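Local coordinates for protein polyketide biosynthesis 3-hydroxy-3-methylglutaryl-ACP synthase PksG (Bacillus subtilis, PDB 4YXV) that catalyses the aldol condensation of acetyl-AcpK with a carrier-bound beta-ketothioester intermediate during biosynthesis of the antibiotic bacillaene, at residues Val20-Lys25 and Arg359-Met364; Asn383-Phe388 and Leu406-Glu411. The protein carries 1 engineered substitution. All coordinates share one frame; numbering follows the deposited sequence.

Contact 1: Val20-Lys25 and Arg359-Met364; sequences VMELAK and RYQLSM
The side chain of E22 meets M364 along almost its whole length, and a walk outward along it shows how a charged residue can lie against a methyl with its whole chain, carboxylate included. With CG anti to the backbone N (chi1 -158°) and the chain extended beyond it, the glutamate runs from the helix toward 359-364, while the methionine comes the other way alongside it. E22 CB lies 3.5 Å from M364 CE, E22 CG is 3.3 Å from the same methyl, and the carboxylate carbon stays beside it too. At the tip the two oxygens part company. OE1 keeps to the methionine, 3.3 Å from M364 CE, whereas OE2 reaches the amide of Q361, 3.3 Å from NE2. That last approach is polar but poorly angled, with the carboxylate and amide planes 48° apart, and does not amount to a hydrogen bond. Behind the methyl, the bent M364 chain places SD 4.2 Å from L23 CD1, adding an apolar contact on the buried side. S363 holds the N-cap position; its N hydrogen-bonds to the carboxylate of E366, the N3 residue, as in one half of a capping box, while OG makes a weak bond to E365 N. Strand 360-361 runs parallel to strand 16-19, and the contact packs together the starts of the helices that follow them, a meeting of two neighbouring strand-to-helix junctions.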
loop_
_atom_site.group_PDB
_atom_site.type_symbol
_atom_site.label_atom_id
_atom_site.label_comp_id
_atom_site.label_asym_id
_atom_site.label_seq_id
_atom_site.Cartn_x
_atom_site.Cartn_y
_atom_site.Cartn_z
ATOM N N VAL B 20 -21.465 -20.588 13.172
ATOM C CA VAL B 20 -20.457 -21.413 12.518
ATOM C C VAL B 20 -20.781 -22.911 12.775
ATOM O O VAL B 20 -20.677 -23.735 11.860
ATOM C CB VAL B 20 -19.043 -20.980 12.957
ATOM C CG1 VAL B 20 -17.971 -21.894 12.410
ATOM C CG2 VAL B 20 -18.757 -19.564 12.484
ATOM N N MET B 21 -21.206 -23.223 14.002
ATOM C CA MET B 21 -21.704 -24.556 14.396
ATOM C C MET B 21 -22.765 -25.040 13.421
ATOM O O MET B 21 -22.640 -26.081 12.808
ATOM C CB MET B 21 -22.381 -24.494 15.795
ATOM C CG MET B 21 -22.389 -25.762 16.617
ATOM S SD MET B 21 -20.899 -26.145 17.578
ATOM C CE MET B 21 -20.411 -24.549 18.248
ATOM N N GLU B 22 -23.836 -24.271 13.322
ATOM C CA GLU B 22 -24.909 -24.552 12.380
ATOM C C GLU B 22 -24.306 -24.860 11.003
ATOM O O GLU B 22 -24.726 -25.805 10.350
ATOM C CB GLU B 22 -25.890 -23.355 12.324
ATOM C CG GLU B 22 -27.313 -23.633 11.825
ATOM C CD GLU B 22 -28.191 -22.370 11.711
ATOM O OE1 GLU B 22 -28.953 -22.262 10.720
ATOM O OE2 GLU B 22 -28.129 -21.484 12.600
ATOM N N LEU B 23 -23.311 -24.078 10.576
ATOM C CA LEU B 23 -22.683 -24.272 9.262
ATOM C C LEU B 23 -21.911 -25.576 9.188
ATOM O O LEU B 23 -21.931 -26.238 8.156
ATOM C CB LEU B 23 -21.752 -23.114 8.894
ATOM C CG LEU B 23 -20.946 -23.295 7.596
ATOM C CD1 LEU B 23 -21.816 -23.655 6.399
ATOM C CD2 LEU B 23 -20.179 -22.022 7.284
ATOM N N ALA B 24 -21.201 -25.920 10.261
ATOM C CA ALA B 24 -20.524 -27.219 10.350
ATOM C C ALA B 24 -21.520 -28.349 10.088
ATOM O O ALA B 24 -21.325 -29.111 9.147
ATOM C CB ALA B 24 -19.849 -27.408 11.702
ATOM N N LYS B 25 -22.588 -28.423 10.892
ATOM C CA LYS B 25 -23.651 -29.418 10.687
ATOM C C LYS B 25 -24.035 -29.488 9.196
ATOM O O LYS B 25 -23.886 -30.526 8.574
ATOM C CB LYS B 25 -24.900 -29.138 11.538
ATOM C CG LYS B 25 -24.688 -28.966 13.032
ATOM C CD LYS B 25 -24.312 -30.251 13.753
ATOM C CE LYS B 25 -24.230 -30.083 15.298
ATOM N NZ LYS B 25 -24.602 -28.728 15.830
ATOM N N ARG B 359 -26.717 -7.545 14.455
ATOM C CA ARG B 359 -26.644 -8.012 13.044
ATOM C C ARG B 359 -27.694 -9.062 12.739
ATOM O O ARG B 359 -28.281 -9.615 13.652
ATOM C CB ARG B 359 -25.262 -8.583 12.709
ATOM C CG ARG B 359 -24.151 -7.583 12.902
ATOM C CD ARG B 359 -22.809 -8.257 12.859
ATOM N NE ARG B 359 -22.648 -9.168 13.977
ATOM C CZ ARG B 359 -21.722 -10.120 14.044
ATOM N NH1 ARG B 359 -20.850 -10.293 13.060
ATOM N NH2 ARG B 359 -21.697 -10.919 15.100
ATOM N N TYR B 360 -27.859 -9.375 11.456
ATOM C CA TYR B 360 -28.888 -10.287 10.984
ATOM C C TYR B 360 -28.318 -11.675 10.827
ATOM O O TYR B 360 -27.333 -11.862 10.119
ATOM C CB TYR B 360 -29.385 -9.820 9.637
ATOM C CG TYR B 360 -30.458 -10.643 9.001
ATOM C CD1 TYR B 360 -31.807 -10.385 9.244
ATOM C CD2 TYR B 360 -30.143 -11.657 8.091
ATOM C CE1 TYR B 360 -32.805 -11.124 8.605
ATOM C CE2 TYR B 360 -31.133 -12.408 7.459
ATOM C CZ TYR B 360 -32.458 -12.138 7.715
ATOM O OH TYR B 360 -33.432 -12.895 7.104
ATOM N N GLN B 361 -28.949 -12.666 11.463
ATOM C CA GLN B 361 -28.469 -14.029 11.366
ATOM C C GLN B 361 -28.979 -14.717 10.118
ATOM O O GLN B 361 -30.158 -15.017 10.033
ATOM C CB GLN B 361 -28.899 -14.864 12.558
ATOM C CG GLN B 361 -28.453 -16.298 12.343
ATOM C CD GLN B 361 -28.479 -17.125 13.580
ATOM O OE1 GLN B 361 -29.004 -16.716 14.615
ATOM N NE2 GLN B 361 -27.891 -18.309 13.486
ATOM N N LEU B 362 -28.090 -15.003 9.176
ATOM C CA LEU B 362 -28.471 -15.764 8.010
ATOM C C LEU B 362 -28.882 -17.152 8.437
ATOM O O LEU B 362 -28.371 -17.703 9.414
ATOM C CB LEU B 362 -27.313 -15.893 7.027
ATOM C CG LEU B 362 -26.757 -14.623 6.393
ATOM C CD1 LEU B 362 -25.553 -14.968 5.530
ATOM C CD2 LEU B 362 -27.824 -13.913 5.584
ATOM N N SER B 363 -29.824 -17.704 7.696
ATOM C CA SER B 363 -30.147 -19.108 7.763
ATOM C C SER B 363 -29.323 -19.763 6.669
ATOM O O SER B 363 -28.875 -19.093 5.737
ATOM C CB SER B 363 -31.620 -19.308 7.452
ATOM O OG SER B 363 -31.832 -19.265 6.046
ATOM N N MET B 364 -29.142 -21.070 6.761
ATOM C CA MET B 364 -28.346 -21.794 5.762
ATOM C C MET B 364 -28.899 -21.642 4.378
ATOM O O MET B 364 -28.171 -21.706 3.411
ATOM C CB MET B 364 -28.256 -23.295 6.099
ATOM C CG MET B 364 -26.929 -23.784 6.664
ATOM S SD MET B 364 -25.791 -22.533 7.225
ATOM C CE MET B 364 -26.225 -22.374 8.942
#

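Contact 2: Asn383-Phe388 and Leu406-Glu411; sequences NVKLDF and LEEISE
The carbonyl oxygen of I409 is approached by two groups of 383-388: V384 N hydrogen-bonds to it at 2.9 Å, and N383 CA adds a CH...O contact at 3.0 Å to I409 O. V384 and I409 form the hydrogen-bonded pair of an antiparallel sheet, in which 384-385 is an edge strand laid against the beta-hairpin of strands 403-410 and 413-419. The return bond, from I409 N to V384 O, also measures 2.9 Å. Further along, L386 N hydrogen-bonds to E407 O at 3.1 Å, within a classic beta bulge in which E407 and E408 are set against the single residue K415 of the hairpin's other strand.

At the turn end, N383 continues the ladder with its side chain. Its CG stands beside the backbone N (chi1 -57°), and the amide uses both functions on E411: OD1 accepts E411 N at 3.0 Å in a nearly straight bond, while ND2 gives to E411 OE2 at 3.2 Å. E411 N sits above the carbonyl plane of OD1; OE2 lies in the amide plane of N383 but is itself met from above the carboxylate plane, the two flat groups being 45° apart.

One face of the sheet carries K385 and E408, pointing the same way in the non-hydrogen-bonded pair, with a long salt bridge of 3.9 Å between K385 NZ and E408 OE2. V384 CG1 packs on I409 at the other face. F388 turns its ring edge to the backbone at E407 CA, while L386 CD1 rests 3.5 Å from L406 CG.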
loop_
_atom_site.group_PDB
_atom_site.type_symbol
_atom_site.label_atom_id
_atom_site.label_comp_id
_atom_site.label_asym_id
_atom_site.label_seq_id
_atom_site.Cartn_x
_atom_site.Cartn_y
_atom_site.Cartn_z
ATOM N N ASN B 383 -20.383 -3.921 -15.087
ATOM C CA ASN B 383 -21.730 -3.354 -14.864
ATOM C C ASN B 383 -22.617 -4.310 -14.127
ATOM O O ASN B 383 -22.665 -5.475 -14.450
ATOM C CB ASN B 383 -22.457 -3.053 -16.164
ATOM C CG ASN B 383 -21.685 -2.118 -17.051
ATOM O OD1 ASN B 383 -21.742 -0.900 -16.884
ATOM N ND2 ASN B 383 -20.961 -2.678 -18.017
ATOM N N VAL B 384 -23.329 -3.818 -13.131
ATOM C CA VAL B 384 -24.277 -4.639 -12.428
ATOM C C VAL B 384 -25.115 -3.711 -11.577
ATOM O O VAL B 384 -24.604 -2.703 -11.083
ATOM C CB VAL B 384 -23.566 -5.713 -11.569
ATOM C CG1 VAL B 384 -22.761 -5.099 -10.430
ATOM C CG2 VAL B 384 -24.570 -6.711 -11.013
ATOM N N LYS B 385 -26.391 -4.053 -11.420
ATOM C CA LYS B 385 -27.275 -3.383 -10.451
ATOM C C LYS B 385 -27.537 -4.383 -9.362
ATOM O O LYS B 385 -27.633 -5.570 -9.624
ATOM C CB LYS B 385 -28.611 -2.968 -11.031
ATOM C CG LYS B 385 -28.491 -1.838 -12.041
ATOM C CD LYS B 385 -29.314 -2.119 -13.279
ATOM C CE LYS B 385 -28.952 -1.213 -14.442
ATOM N NZ LYS B 385 -29.057 0.209 -14.021
ATOM N N LEU B 386 -27.659 -3.911 -8.141
ATOM C CA LEU B 386 -27.787 -4.823 -7.022
ATOM C C LEU B 386 -29.166 -4.750 -6.440
ATOM O O LEU B 386 -29.711 -3.664 -6.263
ATOM C CB LEU B 386 -26.750 -4.504 -5.957
ATOM C CG LEU B 386 -25.373 -4.989 -6.390
ATOM C CD1 LEU B 386 -24.257 -4.077 -5.923
ATOM C CD2 LEU B 386 -25.187 -6.394 -5.869
ATOM N N ASP B 387 -29.723 -5.924 -6.163
ATOM C CA ASP B 387 -31.022 -6.055 -5.522
ATOM C C ASP B 387 -30.810 -6.073 -4.003
ATOM O O ASP B 387 -30.159 -6.965 -3.469
ATOM C CB ASP B 387 -31.688 -7.347 -6.018
ATOM C CG ASP B 387 -33.148 -7.475 -5.599
ATOM O OD1 ASP B 387 -33.846 -6.450 -5.463
ATOM O OD2 ASP B 387 -33.591 -8.627 -5.421
ATOM N N PHE B 388 -31.340 -5.072 -3.319
ATOM C CA PHE B 388 -31.146 -4.925 -1.879
ATOM C C PHE B 388 -32.119 -5.794 -1.108
ATOM O O PHE B 388 -31.957 -5.987 0.101
ATOM C CB PHE B 388 -31.345 -3.478 -1.443
ATOM C CG PHE B 388 -30.242 -2.568 -1.838
ATOM C CD1 PHE B 388 -29.860 -2.445 -3.166
ATOM C CD2 PHE B 388 -29.602 -1.807 -0.889
ATOM C CE1 PHE B 388 -28.847 -1.588 -3.539
ATOM C CE2 PHE B 388 -28.590 -0.945 -1.257
ATOM C CZ PHE B 388 -28.211 -0.838 -2.584
ATOM N N LEU B 406 -23.425 -0.904 -1.593
ATOM C CA LEU B 406 -23.111 -0.802 -2.994
ATOM C C LEU B 406 -24.373 -0.956 -3.803
ATOM O O LEU B 406 -24.979 -2.021 -3.795
ATOM C CB LEU B 406 -22.127 -1.864 -3.411
ATOM C CG LEU B 406 -21.778 -1.848 -4.909
ATOM C CD1 LEU B 406 -21.069 -0.581 -5.320
ATOM C CD2 LEU B 406 -20.902 -3.028 -5.261
ATOM N N GLU B 407 -24.756 0.121 -4.496
ATOM C CA GLU B 407 -25.939 0.158 -5.355
ATOM C C GLU B 407 -25.596 -0.445 -6.700
ATOM O O GLU B 407 -26.202 -1.412 -7.109
ATOM C CB GLU B 407 -26.420 1.595 -5.548
ATOM C CG GLU B 407 -27.832 1.696 -6.110
ATOM C CD GLU B 407 -28.228 3.115 -6.493
ATOM O OE1 GLU B 407 -28.035 4.052 -5.677
ATOM O OE2 GLU B 407 -28.736 3.291 -7.626
ATOM N N GLU B 408 -24.630 0.127 -7.408
ATOM C CA GLU B 408 -24.252 -0.459 -8.689
ATOM C C GLU B 408 -22.862 -0.126 -9.197
ATOM O O GLU B 408 -22.176 0.784 -8.717
ATOM C CB GLU B 408 -25.264 -0.091 -9.768
ATOM C CG GLU B 408 -25.349 1.398 -10.064
ATOM C CD GLU B 408 -25.858 1.691 -11.458
ATOM O OE1 GLU B 408 -26.548 2.729 -11.622
ATOM O OE2 GLU B 408 -25.561 0.886 -12.377
ATOM N N ILE B 409 -22.467 -0.912 -10.181
ATOM C CA ILE B 409 -21.196 -0.748 -10.831
ATOM C C ILE B 409 -21.509 -0.417 -12.250
ATOM O O ILE B 409 -22.297 -1.122 -12.900
ATOM C CB ILE B 409 -20.359 -2.044 -10.769
ATOM C CG1 ILE B 409 -20.135 -2.426 -9.295
ATOM C CG2 ILE B 409 -19.031 -1.873 -11.502
ATOM C CD1 ILE B 409 -19.169 -3.555 -9.069
ATOM N N SER B 410 -20.911 0.665 -12.731
ATOM C CA SER B 410 -21.167 1.130 -14.079
ATOM C C SER B 410 -19.872 1.505 -14.758
ATOM O O SER B 410 -19.185 2.410 -14.314
ATOM C CB SER B 410 -22.110 2.329 -14.047
ATOM O OG SER B 410 -22.045 3.032 -15.272
ATOM N N GLU B 411 -19.543 0.791 -15.832
ATOM C CA GLU B 411 -18.253 0.929 -16.535
ATOM C C GLU B 411 -17.113 1.011 -15.551
ATOM O O GLU B 411 -16.313 1.923 -15.583
ATOM C CB GLU B 411 -18.285 2.112 -17.486
ATOM C CG GLU B 411 -19.260 1.894 -18.641
ATOM C CD GLU B 411 -18.921 0.664 -19.479
ATOM O OE1 GLU B 411 -17.730 0.528 -19.858
ATOM O OE2 GLU B 411 -19.830 -0.166 -19.741
#

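In the fold
Contacts 1 and 2 follow one another along the chain, the first closing before the second opens, and helix 364-373 starts at the end of contact 1. Their centres lie 27 Å apart and their nearest atoms about 10 Å, so they do not touch. A second route joins them: strand 41-44 belongs to the small sheet that includes strand 360-361 of contact 1, and Y48, a few residues on, packs on the ring of F388 and bonds to the backbone of L406 in contact 2. Their centres sit 22 and 26 Å from the centre of the chain. Both lie away from the residues assigned to catalysis by similarity, E82, H250 and position 114, where an engineered alanine replaces the acyl-thioester residue.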